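PDB 4R7F: uncharacterized protein from Parabacteroides merdae, which is of unknown function but is built from immunoglobulin-like beta-sandwich domains, the first related to the first domain of type 9 secretion system plug proteins. Local coordinates for residues Gln38-Phe43 with Arg100-Asn105; Thr152-Asn157 with Tyr212-Ile217; Ile292-Leu297 with Glu334-Leu339. All coordinates share one frame; numbering follows the deposited sequence.

Contact 1. Residues Gln38-Phe43 with Arg100-Asn105; sequences QIEINF and RLLLPN
At the edge of the Arg100 guanidinium, in its plane, sits one carboxylate oxygen of Glu40: OE2 lies 3.2 Å from Arg100 NE, a salt bridge in which the two flat groups stand 83° apart. The Glu40 chain is extended, with CG anti to the backbone N (chi1 176°), which slants it off the sheet towards the Asn42 and Arg100 end. OE2 has a second donor, Asn42 ND2 at 3.1 Å, arriving on the anti side and somewhat out of the carboxylate plane, while Asn42 OD1 accepts from Asn98 ND2; Asp85 pairs with Arg100 NH1, so the guanidinium is shared between two acids. The third flat group is the Gln38 amide, whose NE2 meets Pro104 O at 2.8 Å, almost within the amide plane and nearly straight (171° at the hydrogen), and also lies 3.8 Å from Leu102 CB. With an alanine here that amide is gone, which would probably leave Pro104 O without this donor and the flank of Leu102 less covered, just where the chain turns through a cis peptide before Pro104. Between these polar ends, 39-43 and 100-103 are neighbouring central strands of an antiparallel four-stranded sheet, consistent with the immunoglobulin-like sandwich of the E-set clan. Ile39 with Leu103 and Ile41 with Leu101 are hydrogen-bonded pairs, while Glu40 with Leu102 is a non-hydrogen-bonded one. The face carrying Glu40, Leu102 and Arg100 is the more polar; there Leu102 CD2 packs on Glu40 CB at 3.5 Å, both side chains pointing the same way. The other face carries Ile39, Ile41, Leu101 and Leu103 and is buried against Phe131, Phe135 and Tyr55 of the opposing sheet. Ile41 CD1 lies 4.0 Å from Leu103 CD1 and 4.1 Å from Leu101 CD2.

Contact 2. Residues Thr152-Asn157 with Tyr212-Ile217; sequences TDIDTN and YNRNLI
Asp153 and Tyr212 bring two irregular segments together without any direct hydrogen bond between them: their CA atoms are 6.9 Å apart. In 152-157, part of the loop joining strands 143-149 and 160-168, Thr152 OG1 accepts from Ile154 N, an ST turn, and gives its proton to Asp155 OD1. In 212-217, on strand 207-219 of the same antiparallel sheet, the bond from Asn215 N to Asn213 OD1 makes an Asx turn around the 3-10 segment 214-215, which interrupts the strand; Asn215 ND2 is a second donor to that oxygen. Across the contact Ile154 and Ile217 reach towards each other tip to tip, Ile154 CG2 lying 4.0 Å from Ile217 CD1. With CG1 between the backbone N and the carbonyl carbon (chi1 65°), Ile154 also spreads its CD1 over one face of the Arg214 guanidinium, off towards the rim, while its CG2 comes 3.6 Å from Arg214 NE. Asp153 crosses Tyr212 at about a right angle, with OD1 at the ring edge, 3.9 Å from Tyr212 CD1. One water spans the acidic end, donating to Asp153 OD2 at 2.7 Å and to Tyr212 O at 3.1 Å. Tyr212 OH bonds to Lys170 and Asn206 of the second subunit. The loop therefore rests on the broken strand through methyl packing and a water, with its acidic end beside the dimer interface.

Contact 3. Residues Ile292-Leu297 with Glu334-Leu339; sequences IVHFTL and EKAVLL
Val293 and Val337 exchange backbone hydrogen bonds, N to O at 2.7 Å from Val293 N to Val337 O and 2.8 Å from Val337 N to Val293 O, and Phe295 does the same with Lys335. The straightest is Phe295 N to Lys335 O, with 178° at the hydrogen. These alternate with the non-hydrogen-bonded pairs Ile292-Leu338, His294-Ala336 and Thr296-Glu334, the regular ladder of two antiparallel strands, here with 150° between their N-to-C directions, in a mixed five-stranded sheet. A water extends the polar network at one end, donating to Phe295 O and, at 3.2 Å, to Glu334 OE1. The other carboxylate oxygen of Glu334 bonds to Thr330, and His294 NE2 bonds to Asn250 on the strand flanking the far side of 290-298.

Side chains divide between the two faces. On the face of Val293, Phe295, Val337 and Leu339 the packing is largely apolar and continues onto Met227, Tyr344 and Tyr348, beyond this sheet; Lys335 is there too, its NZ bonded to Lys323 O. Phe295 CG stands anti to the carbonyl carbon (chi1 -66°), which turns the ring back towards the Val293 end of its own strand, its CE1 4.0 Å from Val337 CG2. Lys335 O lies at the edge of that ring, in its plane. Val293 and Leu339 cross at about a right angle, with Val293 CG2 4.0 Å from Leu339 CB. On the other face, Ala336 CB is 3.8 Å from Ile292 CG2, and the Ile292 and Leu338 side chains cross at a slant, their CD1 methyls 3.5 Å apart.

In the fold
Contacts 1 and 3 join adjacent strands in two different sheets; contact 2 sets a loop against the interrupted part of a strand in a third sheet. Contacts 1 and 3 each have one largely apolar face turned to a second layer and a more polar face opposite, yet the polar chemistry differs: a salt bridge and a side-chain amide hydrogen bond in contact 1, a water and outside partners in contact 3. All are partly buried: 6 of 11 touching residues are buried in contact 1 and 3 of 11 in contact 3, against 3 of 7, with two exposed, in contact 2, which lies farthest from the chain centre and alone is reached by the second subunit.

Contact 1. Residues Gln38-Phe43 with Arg100-Asn105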
loop_
_atom_site.group_PDB
_atom_site.type_symbol
_atom_site.label_atom_id
_atom_site.label_comp_id
_atom_site.label_asym_id
_atom_site.label_seq_id
_atom_site.Cartn_x
_atom_site.Cartn_y
_atom_site.Cartn_z
ATOM N N GLN A 38 -1.835 -18.272 -10.293
ATOM C CA GLN A 38 -1.865 -18.337 -11.751
ATOM C C GLN A 38 -2.060 -16.978 -12.383
ATOM O O GLN A 38 -2.743 -16.094 -11.833
ATOM C CB GLN A 38 -3.018 -19.205 -12.203
ATOM C CG GLN A 38 -2.950 -20.646 -11.712
ATOM C CD GLN A 38 -4.288 -21.351 -11.886
ATOM O OE1 GLN A 38 -5.260 -21.021 -11.198
ATOM N NE2 GLN A 38 -4.360 -22.280 -12.846
ATOM N N ILE A 39 -1.524 -16.827 -13.586
ATOM C CA ILE A 39 -1.882 -15.690 -14.425
ATOM C C ILE A 39 -3.202 -15.945 -15.121
ATOM O O ILE A 39 -3.436 -17.047 -15.627
ATOM C CB ILE A 39 -0.821 -15.415 -15.494
ATOM C CG1 ILE A 39 0.420 -14.832 -14.837
ATOM C CG2 ILE A 39 -1.337 -14.409 -16.504
ATOM C CD1 ILE A 39 0.282 -13.382 -14.401
ATOM N N GLU A 40 -4.047 -14.916 -15.145
ATOM C CA GLU A 40 -5.298 -14.951 -15.842
ATOM C C GLU A 40 -5.213 -14.018 -17.048
ATOM O O GLU A 40 -4.944 -12.828 -16.908
ATOM C CB GLU A 40 -6.434 -14.506 -14.941
ATOM C CG GLU A 40 -7.798 -14.415 -15.640
ATOM C CD GLU A 40 -8.932 -14.018 -14.689
ATOM O OE1 GLU A 40 -8.659 -13.826 -13.498
ATOM O OE2 GLU A 40 -10.099 -13.891 -15.115
ATOM N N ILE A 41 -5.484 -14.581 -18.221
ATOM C CA ILE A 41 -5.670 -13.837 -19.433
ATOM C C ILE A 41 -7.150 -13.840 -19.737
ATOM O O ILE A 41 -7.742 -14.862 -19.959
ATOM C CB ILE A 41 -4.887 -14.449 -20.595
ATOM C CG1 ILE A 41 -3.398 -14.203 -20.384
ATOM C CG2 ILE A 41 -5.352 -13.836 -21.900
ATOM C CD1 ILE A 41 -2.514 -15.284 -20.934
ATOM N N ASN A 42 -7.732 -12.660 -19.748
ATOM C CA ASN A 42 -9.146 -12.469 -19.951
ATOM C C ASN A 42 -9.417 -11.479 -21.122
ATOM O O ASN A 42 -8.782 -10.422 -21.248
ATOM C CB ASN A 42 -9.719 -11.937 -18.650
ATOM C CG ASN A 42 -11.213 -12.103 -18.567
ATOM O OD1 ASN A 42 -11.972 -11.499 -19.327
ATOM N ND2 ASN A 42 -11.642 -12.947 -17.662
ATOM N N PHE A 43 -10.372 -11.805 -21.969
ATOM C CA PHE A 43 -10.648 -10.990 -23.116
ATOM C C PHE A 43 -12.002 -11.314 -23.670
ATOM O O PHE A 43 -12.522 -12.381 -23.391
ATOM C CB PHE A 43 -9.570 -11.209 -24.193
ATOM C CG PHE A 43 -9.578 -12.567 -24.822
ATOM C CD1 PHE A 43 -8.853 -13.595 -24.270
ATOM C CD2 PHE A 43 -10.285 -12.805 -25.991
ATOM C CE1 PHE A 43 -8.833 -14.857 -24.868
ATOM C CE2 PHE A 43 -10.276 -14.065 -26.595
ATOM C CZ PHE A 43 -9.541 -15.092 -26.036
ATOM N N ARG A 100 -11.395 -16.835 -20.872
ATOM C CA ARG A 100 -10.517 -16.847 -19.714
ATOM C C ARG A 100 -9.578 -18.018 -19.873
ATOM O O ARG A 100 -10.014 -19.134 -20.134
ATOM C CB ARG A 100 -11.337 -16.999 -18.459
ATOM C CG ARG A 100 -10.560 -16.974 -17.162
ATOM C CD ARG A 100 -11.471 -16.367 -16.099
ATOM N NE ARG A 100 -11.251 -16.894 -14.767
ATOM C CZ ARG A 100 -11.620 -18.112 -14.390
ATOM N NH1 ARG A 100 -12.203 -18.945 -15.251
ATOM N NH2 ARG A 100 -11.377 -18.510 -13.152
ATOM N N LEU A 101 -8.292 -17.719 -19.758
ATOM C CA LEU A 101 -7.208 -18.678 -19.792
ATOM C C LEU A 101 -6.384 -18.422 -18.552
ATOM O O LEU A 101 -5.913 -17.298 -18.336
ATOM C CB LEU A 101 -6.355 -18.456 -21.039
ATOM C CG LEU A 101 -5.033 -19.207 -21.139
ATOM C CD1 LEU A 101 -5.261 -20.704 -21.257
ATOM C CD2 LEU A 101 -4.284 -18.723 -22.350
ATOM N N LEU A 102 -6.259 -19.445 -17.717
ATOM C CA LEU A 102 -5.351 -19.410 -16.589
ATOM C C LEU A 102 -4.072 -20.174 -16.935
ATOM O O LEU A 102 -4.110 -21.234 -17.580
ATOM C CB LEU A 102 -6.001 -20.032 -15.372
ATOM C CG LEU A 102 -7.335 -19.423 -14.988
ATOM C CD1 LEU A 102 -7.878 -20.111 -13.747
ATOM C CD2 LEU A 102 -7.177 -17.934 -14.761
ATOM N N LEU A 103 -2.945 -19.627 -16.502
ATOM C CA LEU A 103 -1.666 -20.274 -16.657
ATOM C C LEU A 103 -0.835 -20.160 -15.383
ATOM O O LEU A 103 -0.852 -19.138 -14.726
ATOM C CB LEU A 103 -0.911 -19.619 -17.784
ATOM C CG LEU A 103 -1.396 -19.942 -19.190
ATOM C CD1 LEU A 103 -0.879 -18.905 -20.180
ATOM C CD2 LEU A 103 -0.939 -21.329 -19.592
ATOM N N PRO A 104 -0.103 -21.217 -15.024
ATOM C CA PRO A 104 -0.121 -22.519 -15.673
ATOM C C PRO A 104 -1.459 -23.232 -15.399
ATOM O O PRO A 104 -2.222 -22.811 -14.520
ATOM C CB PRO A 104 1.012 -23.256 -14.979
ATOM C CG PRO A 104 0.940 -22.718 -13.590
ATOM C CD PRO A 104 0.710 -21.243 -13.800
ATOM N N ASN A 105 -1.748 -24.284 -16.154
ATOM C CA ASN A 105 -2.995 -25.010 -15.974
ATOM C C ASN A 105 -2.732 -26.506 -16.174
ATOM O O ASN A 105 -1.579 -26.929 -16.145
ATOM C CB ASN A 105 -4.068 -24.440 -16.919
ATOM C CG ASN A 105 -3.654 -24.483 -18.381
ATOM O OD1 ASN A 105 -3.063 -25.452 -18.836
ATOM N ND2 ASN A 105 -3.958 -23.427 -19.124
#

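Contact 2. Residues Thr152-Asn157 with Tyr212-Ile217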
loop_
_atom_site.group_PDB
_atom_site.type_symbol
_atom_site.label_atom_id
_atom_site.label_comp_id
_atom_site.label_asym_id
_atom_site.label_seq_id
_atom_site.Cartn_x
_atom_site.Cartn_y
_atom_site.Cartn_z
ATOM N N THR A 152 15.338 13.898 -4.816
ATOM C CA THR A 152 16.177 13.210 -5.781
ATOM C C THR A 152 17.519 13.870 -5.847
ATOM O O THR A 152 17.775 14.873 -5.184
ATOM C CB THR A 152 15.557 13.241 -7.194
ATOM O OG1 THR A 152 15.836 14.496 -7.830
ATOM C CG2 THR A 152 14.060 13.006 -7.116
ATOM N N ASP A 153 18.375 13.300 -6.665
ATOM C CA ASP A 153 19.692 13.854 -6.873
ATOM C C ASP A 153 19.708 15.112 -7.705
ATOM O O ASP A 153 20.705 15.817 -7.663
ATOM C CB ASP A 153 20.572 12.821 -7.557
ATOM C CG ASP A 153 20.783 11.590 -6.708
ATOM O OD1 ASP A 153 20.695 11.708 -5.450
ATOM O OD2 ASP A 153 21.048 10.527 -7.326
ATOM N N ILE A 154 18.634 15.399 -8.452
ATOM C CA ILE A 154 18.611 16.579 -9.321
ATOM C C ILE A 154 17.651 17.654 -8.884
ATOM O O ILE A 154 17.667 18.756 -9.439
ATOM C CB ILE A 154 18.290 16.226 -10.797
ATOM C CG1 ILE A 154 16.863 15.677 -10.942
ATOM C CG2 ILE A 154 19.327 15.232 -11.310
ATOM C CD1 ILE A 154 16.489 15.328 -12.370
ATOM N N ASP A 155 16.770 17.322 -7.952
ATOM C CA ASP A 155 15.871 18.300 -7.372
ATOM C C ASP A 155 15.315 17.809 -6.021
ATOM O O ASP A 155 15.637 16.697 -5.563
ATOM C CB ASP A 155 14.763 18.679 -8.358
ATOM C CG ASP A 155 13.764 17.523 -8.649
ATOM O OD1 ASP A 155 13.914 16.412 -8.080
ATOM O OD2 ASP A 155 12.805 17.758 -9.453
ATOM N N THR A 156 14.502 18.645 -5.391
ATOM C CA THR A 156 13.992 18.379 -4.055
ATOM C C THR A 156 12.494 18.654 -3.999
ATOM O O THR A 156 12.068 19.783 -3.924
ATOM C CB THR A 156 14.725 19.232 -2.998
ATOM O OG1 THR A 156 16.123 18.951 -3.076
ATOM C CG2 THR A 156 14.215 18.922 -1.569
ATOM N N ASN A 157 11.711 17.584 -4.031
ATOM C CA ASN A 157 10.268 17.674 -3.949
ATOM C C ASN A 157 9.731 18.735 -4.923
ATOM O O ASN A 157 9.070 19.701 -4.525
ATOM C CB ASN A 157 9.852 17.941 -2.501
ATOM C CG ASN A 157 10.328 16.853 -1.546
ATOM O OD1 ASN A 157 10.493 15.684 -1.902
ATOM N ND2 ASN A 157 10.607 17.251 -0.351
ATOM N N TYR A 212 21.414 6.075 -6.168
ATOM C CA TYR A 212 22.013 7.316 -6.687
ATOM C C TYR A 212 22.270 7.251 -8.197
ATOM O O TYR A 212 23.125 7.926 -8.730
ATOM C CB TYR A 212 23.299 7.679 -5.932
ATOM C CG TYR A 212 23.150 7.695 -4.413
ATOM C CD1 TYR A 212 22.255 8.572 -3.786
ATOM C CD2 TYR A 212 23.902 6.856 -3.614
ATOM C CE1 TYR A 212 22.106 8.586 -2.421
ATOM C CE2 TYR A 212 23.758 6.868 -2.229
ATOM C CZ TYR A 212 22.869 7.741 -1.639
ATOM O OH TYR A 212 22.761 7.796 -0.260
ATOM N N ASN A 213 21.483 6.457 -8.878
ATOM C CA ASN A 213 21.637 6.260 -10.300
ATOM C C ASN A 213 20.788 7.270 -11.040
ATOM O O ASN A 213 19.583 7.342 -10.843
ATOM C CB ASN A 213 21.206 4.844 -10.651
ATOM C CG ASN A 213 21.630 4.435 -12.017
ATOM O OD1 ASN A 213 21.314 5.119 -13.013
ATOM N ND2 ASN A 213 22.357 3.315 -12.098
ATOM N N ARG A 214 21.425 8.056 -11.896
ATOM C CA ARG A 214 20.748 9.143 -12.553
ATOM C C ARG A 214 19.582 8.634 -13.413
ATOM O O ARG A 214 18.551 9.290 -13.516
ATOM C CB ARG A 214 21.739 9.950 -13.368
ATOM C CG ARG A 214 21.156 11.058 -14.206
ATOM C CD ARG A 214 20.755 12.269 -13.380
ATOM N NE ARG A 214 20.131 13.263 -14.260
ATOM C CZ ARG A 214 18.902 13.150 -14.768
ATOM N NH1 ARG A 214 18.142 12.109 -14.506
ATOM N NH2 ARG A 214 18.413 14.093 -15.536
ATOM N N ASN A 215 19.721 7.452 -13.996
ATOM C CA ASN A 215 18.678 6.911 -14.876
ATOM C C ASN A 215 17.447 6.489 -14.098
ATOM O O ASN A 215 16.445 6.188 -14.705
ATOM C CB ASN A 215 19.196 5.678 -15.628
ATOM C CG ASN A 215 20.541 5.932 -16.263
ATOM O OD1 ASN A 215 20.600 6.613 -17.246
ATOM N ND2 ASN A 215 21.639 5.442 -15.647
ATOM N N LEU A 216 17.549 6.388 -12.769
ATOM C CA LEU A 216 16.445 5.920 -11.968
ATOM C C LEU A 216 15.589 7.058 -11.456
ATOM O O LEU A 216 14.763 6.862 -10.560
ATOM C CB LEU A 216 16.924 5.022 -10.838
ATOM C CG LEU A 216 17.287 3.623 -11.299
ATOM C CD1 LEU A 216 17.843 2.830 -10.148
ATOM C CD2 LEU A 216 16.099 2.909 -11.909
ATOM N N ILE A 217 15.749 8.224 -12.072
ATOM C CA ILE A 217 14.943 9.382 -11.776
ATOM C C ILE A 217 13.888 9.535 -12.869
ATOM O O ILE A 217 14.196 9.693 -14.037
ATOM C CB ILE A 217 15.786 10.659 -11.687
ATOM C CG1 ILE A 217 16.828 10.515 -10.581
ATOM C CG2 ILE A 217 14.886 11.836 -11.361
ATOM C CD1 ILE A 217 17.705 11.739 -10.389
HETATM O O HOH W 1 21.988 10.577 -9.837
#

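Contact 3. Residues Ile292-Leu297 with Glu334-Leu339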
loop_
_atom_site.group_PDB
_atom_site.type_symbol
_atom_site.label_atom_id
_atom_site.label_comp_id
_atom_site.label_asym_id
_atom_site.label_seq_id
_atom_site.Cartn_x
_atom_site.Cartn_y
_atom_site.Cartn_z
ATOM N N ILE A 292 -19.745 3.450 -26.776
ATOM C CA ILE A 292 -18.745 4.316 -27.374
ATOM C C ILE A 292 -18.439 5.402 -26.373
ATOM O O ILE A 292 -19.319 6.191 -26.039
ATOM C CB ILE A 292 -19.237 5.033 -28.633
ATOM C CG1 ILE A 292 -19.693 4.046 -29.694
ATOM C CG2 ILE A 292 -18.133 5.907 -29.207
ATOM C CD1 ILE A 292 -18.574 3.188 -30.199
ATOM N N VAL A 293 -17.201 5.463 -25.891
ATOM C CA VAL A 293 -16.844 6.539 -24.968
ATOM C C VAL A 293 -16.071 7.643 -25.671
ATOM O O VAL A 293 -15.136 7.365 -26.389
ATOM C CB VAL A 293 -16.071 5.995 -23.787
ATOM C CG1 VAL A 293 -15.768 7.097 -22.794
ATOM C CG2 VAL A 293 -16.868 4.857 -23.161
ATOM N N HIS A 294 -16.479 8.897 -25.432
ATOM C CA HIS A 294 -15.927 10.050 -26.097
ATOM C C HIS A 294 -15.077 10.854 -25.149
ATOM O O HIS A 294 -15.582 11.381 -24.145
ATOM C CB HIS A 294 -17.016 10.978 -26.638
ATOM C CG HIS A 294 -17.919 10.333 -27.626
ATOM N ND1 HIS A 294 -17.749 10.457 -28.987
ATOM C CD2 HIS A 294 -19.001 9.543 -27.454
ATOM C CE1 HIS A 294 -18.681 9.766 -29.609
ATOM N NE2 HIS A 294 -19.440 9.186 -28.702
ATOM N N PHE A 295 -13.797 10.975 -25.506
ATOM C CA PHE A 295 -12.824 11.729 -24.707
ATOM C C PHE A 295 -12.557 13.046 -25.382
ATOM O O PHE A 295 -12.432 13.085 -26.607
ATOM C CB PHE A 295 -11.490 10.998 -24.625
ATOM C CG PHE A 295 -11.539 9.698 -23.871
ATOM C CD1 PHE A 295 -12.028 8.558 -24.468
ATOM C CD2 PHE A 295 -11.030 9.612 -22.600
ATOM C CE1 PHE A 295 -12.027 7.367 -23.791
ATOM C CE2 PHE A 295 -11.044 8.422 -21.913
ATOM C CZ PHE A 295 -11.536 7.298 -22.510
ATOM N N THR A 296 -12.406 14.092 -24.576
ATOM C CA THR A 296 -12.154 15.427 -25.064
ATOM C C THR A 296 -11.102 16.086 -24.213
ATOM O O THR A 296 -11.278 16.153 -22.996
ATOM C CB THR A 296 -13.443 16.282 -25.005
ATOM O OG1 THR A 296 -14.432 15.701 -25.861
ATOM C CG2 THR A 296 -13.175 17.651 -25.499
ATOM N N LEU A 297 -10.014 16.560 -24.837
ATOM C CA LEU A 297 -9.000 17.361 -24.147
ATOM C C LEU A 297 -8.911 18.734 -24.786
ATOM O O LEU A 297 -8.422 18.862 -25.888
ATOM C CB LEU A 297 -7.634 16.668 -24.161
ATOM C CG LEU A 297 -6.436 17.484 -23.629
ATOM C CD1 LEU A 297 -6.607 17.817 -22.152
ATOM C CD2 LEU A 297 -5.127 16.758 -23.860
ATOM N N GLU A 334 -9.646 14.843 -29.523
ATOM C CA GLU A 334 -10.844 14.055 -29.357
ATOM C C GLU A 334 -10.658 12.641 -29.844
ATOM O O GLU A 334 -9.999 12.407 -30.838
ATOM C CB GLU A 334 -12.024 14.683 -30.109
ATOM C CG GLU A 334 -12.509 16.010 -29.518
ATOM C CD GLU A 334 -13.780 16.567 -30.175
ATOM O OE1 GLU A 334 -14.683 15.762 -30.466
ATOM O OE2 GLU A 334 -13.894 17.817 -30.358
ATOM N N LYS A 335 -11.273 11.704 -29.130
ATOM C CA LYS A 335 -11.284 10.318 -29.522
ATOM C C LYS A 335 -12.532 9.566 -29.004
ATOM O O LYS A 335 -13.008 9.782 -27.868
ATOM C CB LYS A 335 -9.988 9.634 -29.051
ATOM C CG LYS A 335 -9.776 8.233 -29.625
ATOM C CD LYS A 335 -8.384 7.696 -29.311
ATOM C CE LYS A 335 -7.982 6.560 -30.223
ATOM N NZ LYS A 335 -7.338 7.045 -31.465
ATOM N N ALA A 336 -13.034 8.679 -29.868
ATOM C CA ALA A 336 -14.151 7.762 -29.569
ATOM C C ALA A 336 -13.555 6.401 -29.405
ATOM O O ALA A 336 -12.801 5.970 -30.264
ATOM C CB ALA A 336 -15.143 7.722 -30.722
ATOM N N VAL A 337 -13.886 5.720 -28.315
ATOM C CA VAL A 337 -13.354 4.388 -28.054
ATOM C C VAL A 337 -14.484 3.487 -27.562
ATOM O O VAL A 337 -15.203 3.828 -26.628
ATOM C CB VAL A 337 -12.297 4.468 -26.925
ATOM C CG1 VAL A 337 -11.635 3.113 -26.717
ATOM C CG2 VAL A 337 -11.293 5.542 -27.258
ATOM N N LEU A 338 -14.613 2.317 -28.152
ATOM C CA LEU A 338 -15.567 1.347 -27.657
ATOM C C LEU A 338 -14.957 0.600 -26.463
ATOM O O LEU A 338 -13.976 -0.120 -26.592
ATOM C CB LEU A 338 -15.940 0.368 -28.763
ATOM C CG LEU A 338 -17.095 -0.597 -28.469
ATOM C CD1 LEU A 338 -18.435 0.114 -28.600
ATOM C CD2 LEU A 338 -17.073 -1.803 -29.395
ATOM N N LEU A 339 -15.612 0.768 -25.325
ATOM C CA LEU A 339 -15.184 0.305 -24.025
ATOM C C LEU A 339 -16.332 -0.412 -23.296
ATOM O O LEU A 339 -17.523 -0.022 -23.380
ATOM C CB LEU A 339 -14.727 1.502 -23.163
ATOM C CG LEU A 339 -13.437 2.193 -23.634
ATOM C CD1 LEU A 339 -13.147 3.440 -22.827
ATOM C CD2 LEU A 339 -12.262 1.243 -23.544
HETATM O O HOH W 2 -14.831 13.489 -28.178
#